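Local coordinates for protein dextranase (Pseudarthrobacter oxydans, PDB 6NZS) that hydrolyses internal alpha-1,6-glucosidic linkages of dextran as an endo-acting glycoside hydrolase of family 49, at residues L10-H15 against Y51-Y56; A493-E498 against V533-N537. All coordinates share one frame; numbering follows the deposited sequence.

Followed from the N terminus, the chain makes interaction 1 first: Leu10-His15 returns to Tyr51-Tyr56 after 35 intervening residues, closing a loop inside the N-terminal Ig-like domain of family 49. Interaction 2 comes much later, where Ala493-Glu498 meets Val533-Asn537 and closes a loop of similar span in the beta-helical part. The two loops lie in series, neither nested nor crossed, on opposite sides of the chain's centre, with nearest atoms about 38 Å apart. Both illustrate how a largely beta protein ties irregular chain to a strand: interaction 1 mainly through aromatic side chains, interaction 2 mainly through backbone bonds beside a coil of the solenoid.

Interaction 1: L10-H15 against Y51-Y56; sequences LHTWWH and YDAFTY
Phe54 pushes an edge against the six-membered ring of Trp14, its CD1 lying over one face of the indole at 3.8 Å from Trp14 CE3. This is a T-shaped pair, the planes at 82°. One face of the Phe54 ring receives the edge of His15 in a second T-shaped pair, where His15 CD2 comes to 3.7 Å from Phe54 CD2. The phenyl ring thus serves as edge to one neighbour and face to the next. With CG anti to the backbone N (chi1 -164°), Phe54 is set between these two residues, and Val31 and Arg33 of strand 31-33 add to its packing.

The hydroxyl of Tyr56 is the polar centre of the contact. Trp13 NE1 donates to Tyr56 OH at 2.9 Å, close to the indole plane, while His15 NE2 lies 2.7 Å from Tyr56 OH at the edge of the imidazole, in a nearly straight bond whose donor may be either group. The Trp13 side chain starts away from Tyr51-Tyr56, but chi1 of 54° folds CG between its own N and carbonyl carbon and brings NE1 round to the tyrosine.

Nearer strand 10-11, Thr12 OG1 donates to Asp52 O at 2.7 Å and also bonds to the backbone of Ala5, while its CB rests 3.9 Å from Ala53 CB. The single backbone bond across runs from Phe54 N to Trp13 O at 3.0 Å. Leu10 CD2 and Tyr51 CD2 meet at 3.8 Å.

Within the Ig-like domain, this aromatic cluster joins the loop after strand 10-11 to strand 51-58. Because two ring nitrogens grip Tyr56 OH, the indole as donor and the imidazole in a bond of either direction, the one hydroxyl helps to fix how both rings are turned.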
loop_
_atom_site.group_PDB
_atom_site.type_symbol
_atom_site.label_atom_id
_atom_site.label_comp_id
_atom_site.label_asym_id
_atom_site.label_seq_id
_atom_site.Cartn_x
_atom_site.Cartn_y
_atom_site.Cartn_z
ATOM N N LEU A 10 -5.356 13.093 -23.084
ATOM C CA LEU A 10 -4.156 12.365 -22.703
ATOM C C LEU A 10 -3.126 13.366 -22.211
ATOM O O LEU A 10 -2.897 14.400 -22.848
ATOM C CB LEU A 10 -3.601 11.569 -23.893
ATOM C CG LEU A 10 -2.374 10.683 -23.657
ATOM C CD1 LEU A 10 -2.620 9.649 -22.541
ATOM C CD2 LEU A 10 -1.979 9.993 -24.959
ATOM N N HIS A 11 -2.514 13.065 -21.072
ATOM C CA HIS A 11 -1.435 13.890 -20.555
ATOM C C HIS A 11 -0.318 12.971 -20.094
ATOM O O HIS A 11 -0.528 12.129 -19.212
ATOM C CB HIS A 11 -1.899 14.775 -19.399
ATOM C CG HIS A 11 -0.833 15.691 -18.893
ATOM N ND1 HIS A 11 -0.732 16.061 -17.569
ATOM C CD2 HIS A 11 0.185 16.308 -19.539
ATOM C CE1 HIS A 11 0.303 16.871 -17.423
ATOM N NE2 HIS A 11 0.877 17.034 -18.600
ATOM N N THR A 12 0.856 13.128 -20.696
ATOM C CA THR A 12 2.071 12.460 -20.256
ATOM C C THR A 12 3.154 13.510 -20.045
ATOM O O THR A 12 3.004 14.677 -20.424
ATOM C CB THR A 12 2.559 11.410 -21.262
ATOM O OG1 THR A 12 3.072 12.072 -22.423
ATOM C CG2 THR A 12 1.438 10.469 -21.673
ATOM N N TRP A 13 4.256 13.095 -19.421
ATOM C CA TRP A 13 5.312 14.042 -19.089
ATOM C C TRP A 13 6.651 13.322 -19.018
ATOM O O TRP A 13 6.728 12.090 -19.025
ATOM C CB TRP A 13 5.029 14.785 -17.780
ATOM C CG TRP A 13 4.771 13.880 -16.623
ATOM C CD1 TRP A 13 5.704 13.345 -15.773
ATOM C CD2 TRP A 13 3.495 13.384 -16.187
ATOM N NE1 TRP A 13 5.086 12.553 -14.838
ATOM C CE2 TRP A 13 3.734 12.556 -15.064
ATOM C CE3 TRP A 13 2.175 13.564 -16.632
ATOM C CZ2 TRP A 13 2.702 11.917 -14.376
ATOM C CZ3 TRP A 13 1.149 12.912 -15.959
ATOM C CH2 TRP A 13 1.422 12.097 -14.837
ATOM N N TRP A 14 7.711 14.122 -18.932
ATOM C CA TRP A 14 9.071 13.618 -18.870
ATOM C C TRP A 14 9.815 14.385 -17.790
ATOM O O TRP A 14 9.297 15.343 -17.218
ATOM C CB TRP A 14 9.765 13.792 -20.229
ATOM C CG TRP A 14 10.957 12.927 -20.403
ATOM C CD1 TRP A 14 12.265 13.322 -20.409
ATOM C CD2 TRP A 14 10.962 11.512 -20.612
ATOM N NE1 TRP A 14 13.084 12.236 -20.597
ATOM C CE2 TRP A 14 12.310 11.111 -20.725
ATOM C CE3 TRP A 14 9.956 10.540 -20.714
ATOM C CZ2 TRP A 14 12.683 9.783 -20.932
ATOM C CZ3 TRP A 14 10.329 9.220 -20.927
ATOM C CH2 TRP A 14 11.682 8.856 -21.028
ATOM N N HIS A 15 11.046 13.952 -17.509
ATOM C CA HIS A 15 11.963 14.691 -16.643
ATOM C C HIS A 15 13.297 14.789 -17.366
ATOM O O HIS A 15 13.973 13.776 -17.565
ATOM C CB HIS A 15 12.140 13.985 -15.298
ATOM C CG HIS A 15 10.903 13.976 -14.460
ATOM N ND1 HIS A 15 10.526 15.041 -13.669
ATOM C CD2 HIS A 15 9.934 13.041 -14.317
ATOM C CE1 HIS A 15 9.390 14.751 -13.057
ATOM N NE2 HIS A 15 9.003 13.548 -13.444
ATOM N N TYR A 51 2.749 8.609 -27.372
ATOM C CA TYR A 51 3.493 9.612 -26.626
ATOM C C TYR A 51 4.246 8.953 -25.478
ATOM O O TYR A 51 3.717 8.058 -24.815
ATOM C CB TYR A 51 2.539 10.656 -26.057
ATOM C CG TYR A 51 1.816 11.445 -27.118
ATOM C CD1 TYR A 51 2.387 12.587 -27.653
ATOM C CD2 TYR A 51 0.569 11.041 -27.589
ATOM C CE1 TYR A 51 1.730 13.324 -28.625
ATOM C CE2 TYR A 51 -0.095 11.773 -28.564
ATOM C CZ TYR A 51 0.494 12.910 -29.073
ATOM O OH TYR A 51 -0.160 13.643 -30.044
ATOM N N ASP A 52 5.477 9.399 -25.251
ATOM C CA ASP A 52 6.268 8.881 -24.141
ATOM C C ASP A 52 5.686 9.323 -22.808
ATOM O O ASP A 52 5.228 10.458 -22.658
ATOM C CB ASP A 52 7.693 9.407 -24.252
ATOM C CG ASP A 52 8.367 8.955 -25.519
ATOM O OD1 ASP A 52 8.714 7.760 -25.606
ATOM O OD2 ASP A 52 8.536 9.790 -26.432
ATOM N N ALA A 53 5.703 8.411 -21.834
ATOM C CA ALA A 53 5.337 8.718 -20.458
ATOM C C ALA A 53 6.477 8.248 -19.575
ATOM O O ALA A 53 6.945 7.117 -19.722
ATOM C CB ALA A 53 4.051 7.995 -20.049
ATOM N N PHE A 54 6.931 9.110 -18.674
ATOM C CA PHE A 54 8.085 8.767 -17.853
ATOM C C PHE A 54 7.792 7.543 -16.996
ATOM O O PHE A 54 6.682 7.381 -16.480
ATOM C CB PHE A 54 8.427 9.935 -16.933
ATOM C CG PHE A 54 9.796 9.834 -16.332
ATOM C CD1 PHE A 54 10.916 10.117 -17.105
ATOM C CD2 PHE A 54 9.975 9.440 -15.020
ATOM C CE1 PHE A 54 12.185 10.023 -16.574
ATOM C CE2 PHE A 54 11.252 9.351 -14.472
ATOM C CZ PHE A 54 12.356 9.640 -15.244
ATOM N N THR A 55 8.798 6.683 -16.834
ATOM C CA THR A 55 8.724 5.578 -15.881
ATOM C C THR A 55 9.747 5.846 -14.787
ATOM O O THR A 55 10.961 5.805 -15.034
ATOM C CB THR A 55 8.945 4.217 -16.537
ATOM O OG1 THR A 55 8.007 4.039 -17.608
ATOM C CG2 THR A 55 8.741 3.100 -15.516
ATOM N N TYR A 56 9.243 6.123 -13.591
ATOM C CA TYR A 56 10.045 6.301 -12.388
ATOM C C TYR A 56 10.539 4.953 -11.885
ATOM O O TYR A 56 10.044 3.900 -12.280
ATOM C CB TYR A 56 9.178 6.910 -11.284
ATOM C CG TYR A 56 8.588 8.249 -11.659
ATOM C CD1 TYR A 56 9.331 9.411 -11.505
ATOM C CD2 TYR A 56 7.291 8.355 -12.168
ATOM C CE1 TYR A 56 8.811 10.647 -11.856
ATOM C CE2 TYR A 56 6.759 9.586 -12.514
ATOM C CZ TYR A 56 7.527 10.727 -12.365
ATOM O OH TYR A 56 7.002 11.953 -12.714
#

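Interaction 2: A493-E498 against V533-N537; sequences ALSDTE and VTIGN
Thr497 sits between two backbone bonds: its N donates to Thr534 O at 2.9 Å, and its O accepts from Gly536 N, also at 2.9 Å. Together they make a single beta bridge between Thr497 and Ile535, reinforced by a CA-H...O contact from Ile535 CA to Thr497 O at 3.3 Å.

One step earlier, Asp496 extends the pattern with its side chain. OD1 takes the N-H of Thr534 at 2.9 Å in an almost straight bond (167°), although the donor stands above the carboxylate plane. Chi1 of -76° holds CG beside the Asp496 backbone N, and this brings the carboxylate across to the facing segment. The other oxygen, OD2, accepts from a water that also bonds Thr534 OG1; a second water joins Thr534 OG1 to Glu498 OE2, so the threonine hydroxyl lies between two water links to acidic side chains. Were Asp496 replaced by an alanine, the Thr534 N-H would probably lose this acceptor and the first water its carboxylate partner, and the start of Val533-Asn537 would be freer to shift.

The apolar pair of the contact is Val533 CG2 with Ala493 CB, at 3.8 Å. The same valine also meets a carbonyl, its CB lying 3.6 Å from Ser495 O. That Ser495 O accepts the hydroxyl of Thr497 from above its carbonyl plane, at 2.9 Å from Thr497 OG1.

Farther out, Val471 of the adjoining strand 469-482 bonds the backbones of Asp496 and Glu498, Arg524 holds Val533 O, and Ser581 reaches the carbonyls of Ile535 and Gly536. A loop between strands 521-524 and 545-552 is thereby laid beside strand 495-507, one of the stacked parallel strands characteristic of the right-handed beta-helix of glycoside hydrolase family 49.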
loop_
_atom_site.group_PDB
_atom_site.type_symbol
_atom_site.label_atom_id
_atom_site.label_comp_id
_atom_site.label_asym_id
_atom_site.label_seq_id
_atom_site.Cartn_x
_atom_site.Cartn_y
_atom_site.Cartn_z
ATOM N N ALA A 493 -8.210 -11.815 19.686
ATOM C CA ALA A 493 -9.234 -10.826 20.010
ATOM C C ALA A 493 -8.878 -10.086 21.290
ATOM O O ALA A 493 -8.804 -10.688 22.366
ATOM C CB ALA A 493 -10.597 -11.497 20.150
ATOM N N LEU A 494 -8.668 -8.779 21.167
ATOM C CA LEU A 494 -8.394 -7.910 22.301
ATOM C C LEU A 494 -9.636 -7.166 22.759
ATOM O O LEU A 494 -9.569 -6.407 23.734
ATOM C CB LEU A 494 -7.277 -6.922 21.958
ATOM C CG LEU A 494 -5.936 -7.554 21.562
ATOM C CD1 LEU A 494 -4.971 -6.483 21.072
ATOM C CD2 LEU A 494 -5.344 -8.330 22.734
ATOM N N SER A 495 -10.761 -7.385 22.083
ATOM C CA SER A 495 -12.040 -6.764 22.378
ATOM C C SER A 495 -13.121 -7.793 22.090
ATOM O O SER A 495 -12.887 -8.768 21.370
ATOM C CB SER A 495 -12.279 -5.546 21.466
ATOM O OG SER A 495 -11.233 -4.590 21.556
ATOM N N ASP A 496 -14.304 -7.596 22.678
ATOM C CA ASP A 496 -15.470 -8.323 22.196
ATOM C C ASP A 496 -15.564 -8.131 20.689
ATOM O O ASP A 496 -15.345 -7.028 20.180
ATOM C CB ASP A 496 -16.748 -7.795 22.852
ATOM C CG ASP A 496 -16.911 -8.256 24.293
ATOM O OD1 ASP A 496 -16.048 -8.986 24.830
ATOM O OD2 ASP A 496 -17.924 -7.856 24.908
ATOM N N THR A 497 -15.863 -9.212 19.970
ATOM C CA THR A 497 -15.788 -9.217 18.513
ATOM C C THR A 497 -17.067 -9.821 17.955
ATOM O O THR A 497 -17.399 -10.970 18.267
ATOM C CB THR A 497 -14.568 -10.023 18.061
ATOM O OG1 THR A 497 -13.380 -9.407 18.570
ATOM C CG2 THR A 497 -14.490 -10.059 16.542
ATOM N N GLU A 498 -17.794 -9.048 17.141
ATOM C CA GLU A 498 -19.115 -9.459 16.686
ATOM C C GLU A 498 -19.337 -9.132 15.216
ATOM O O GLU A 498 -18.929 -8.072 14.731
ATOM C CB GLU A 498 -20.218 -8.783 17.513
ATOM C CG GLU A 498 -20.198 -9.177 18.973
ATOM C CD GLU A 498 -20.932 -8.192 19.854
ATOM O OE1 GLU A 498 -21.778 -7.441 19.331
ATOM O OE2 GLU A 498 -20.652 -8.176 21.072
ATOM N N VAL A 533 -12.718 -11.766 26.650
ATOM C CA VAL A 533 -13.596 -11.166 25.654
ATOM C C VAL A 533 -14.472 -12.258 25.046
ATOM O O VAL A 533 -14.170 -13.456 25.114
ATOM C CB VAL A 533 -12.833 -10.412 24.552
ATOM C CG1 VAL A 533 -11.919 -9.368 25.157
ATOM C CG2 VAL A 533 -12.045 -11.390 23.672
ATOM N N THR A 534 -15.574 -11.833 24.442
ATOM C CA THR A 534 -16.504 -12.741 23.796
ATOM C C THR A 534 -16.454 -12.546 22.287
ATOM O O THR A 534 -16.239 -11.435 21.791
ATOM C CB THR A 534 -17.930 -12.504 24.298
ATOM O OG1 THR A 534 -18.359 -11.197 23.909
ATOM C CG2 THR A 534 -17.978 -12.608 25.816
ATOM N N ILE A 535 -16.623 -13.644 21.559
ATOM C CA ILE A 535 -16.893 -13.602 20.129
ATOM C C ILE A 535 -18.353 -13.967 19.935
ATOM O O ILE A 535 -18.840 -14.944 20.523
ATOM C CB ILE A 535 -15.971 -14.544 19.339
ATOM C CG1 ILE A 535 -14.516 -14.204 19.634
ATOM C CG2 ILE A 535 -16.264 -14.427 17.852
ATOM C CD1 ILE A 535 -13.558 -15.222 19.114
ATOM N N GLY A 536 -19.057 -13.162 19.150
ATOM C CA GLY A 536 -20.479 -13.371 18.972
ATOM C C GLY A 536 -20.803 -14.761 18.461
ATOM O O GLY A 536 -19.972 -15.453 17.862
ATOM N N ASN A 537 -22.038 -15.180 18.718
ATOM C CA ASN A 537 -22.515 -16.464 18.227
ATOM C C ASN A 537 -22.780 -16.373 16.730
ATOM O O ASN A 537 -23.525 -15.501 16.275
ATOM C CB ASN A 537 -23.808 -16.844 18.948
ATOM C CG ASN A 537 -24.425 -18.098 18.384
ATOM O OD1 ASN A 537 -25.187 -18.047 17.418
ATOM N ND2 ASN A 537 -24.071 -19.245 18.959
HETATM O O HOH W 1 -20.105 -9.651 25.556
HETATM O O HOH W 2 -19.638 -10.883 21.651
#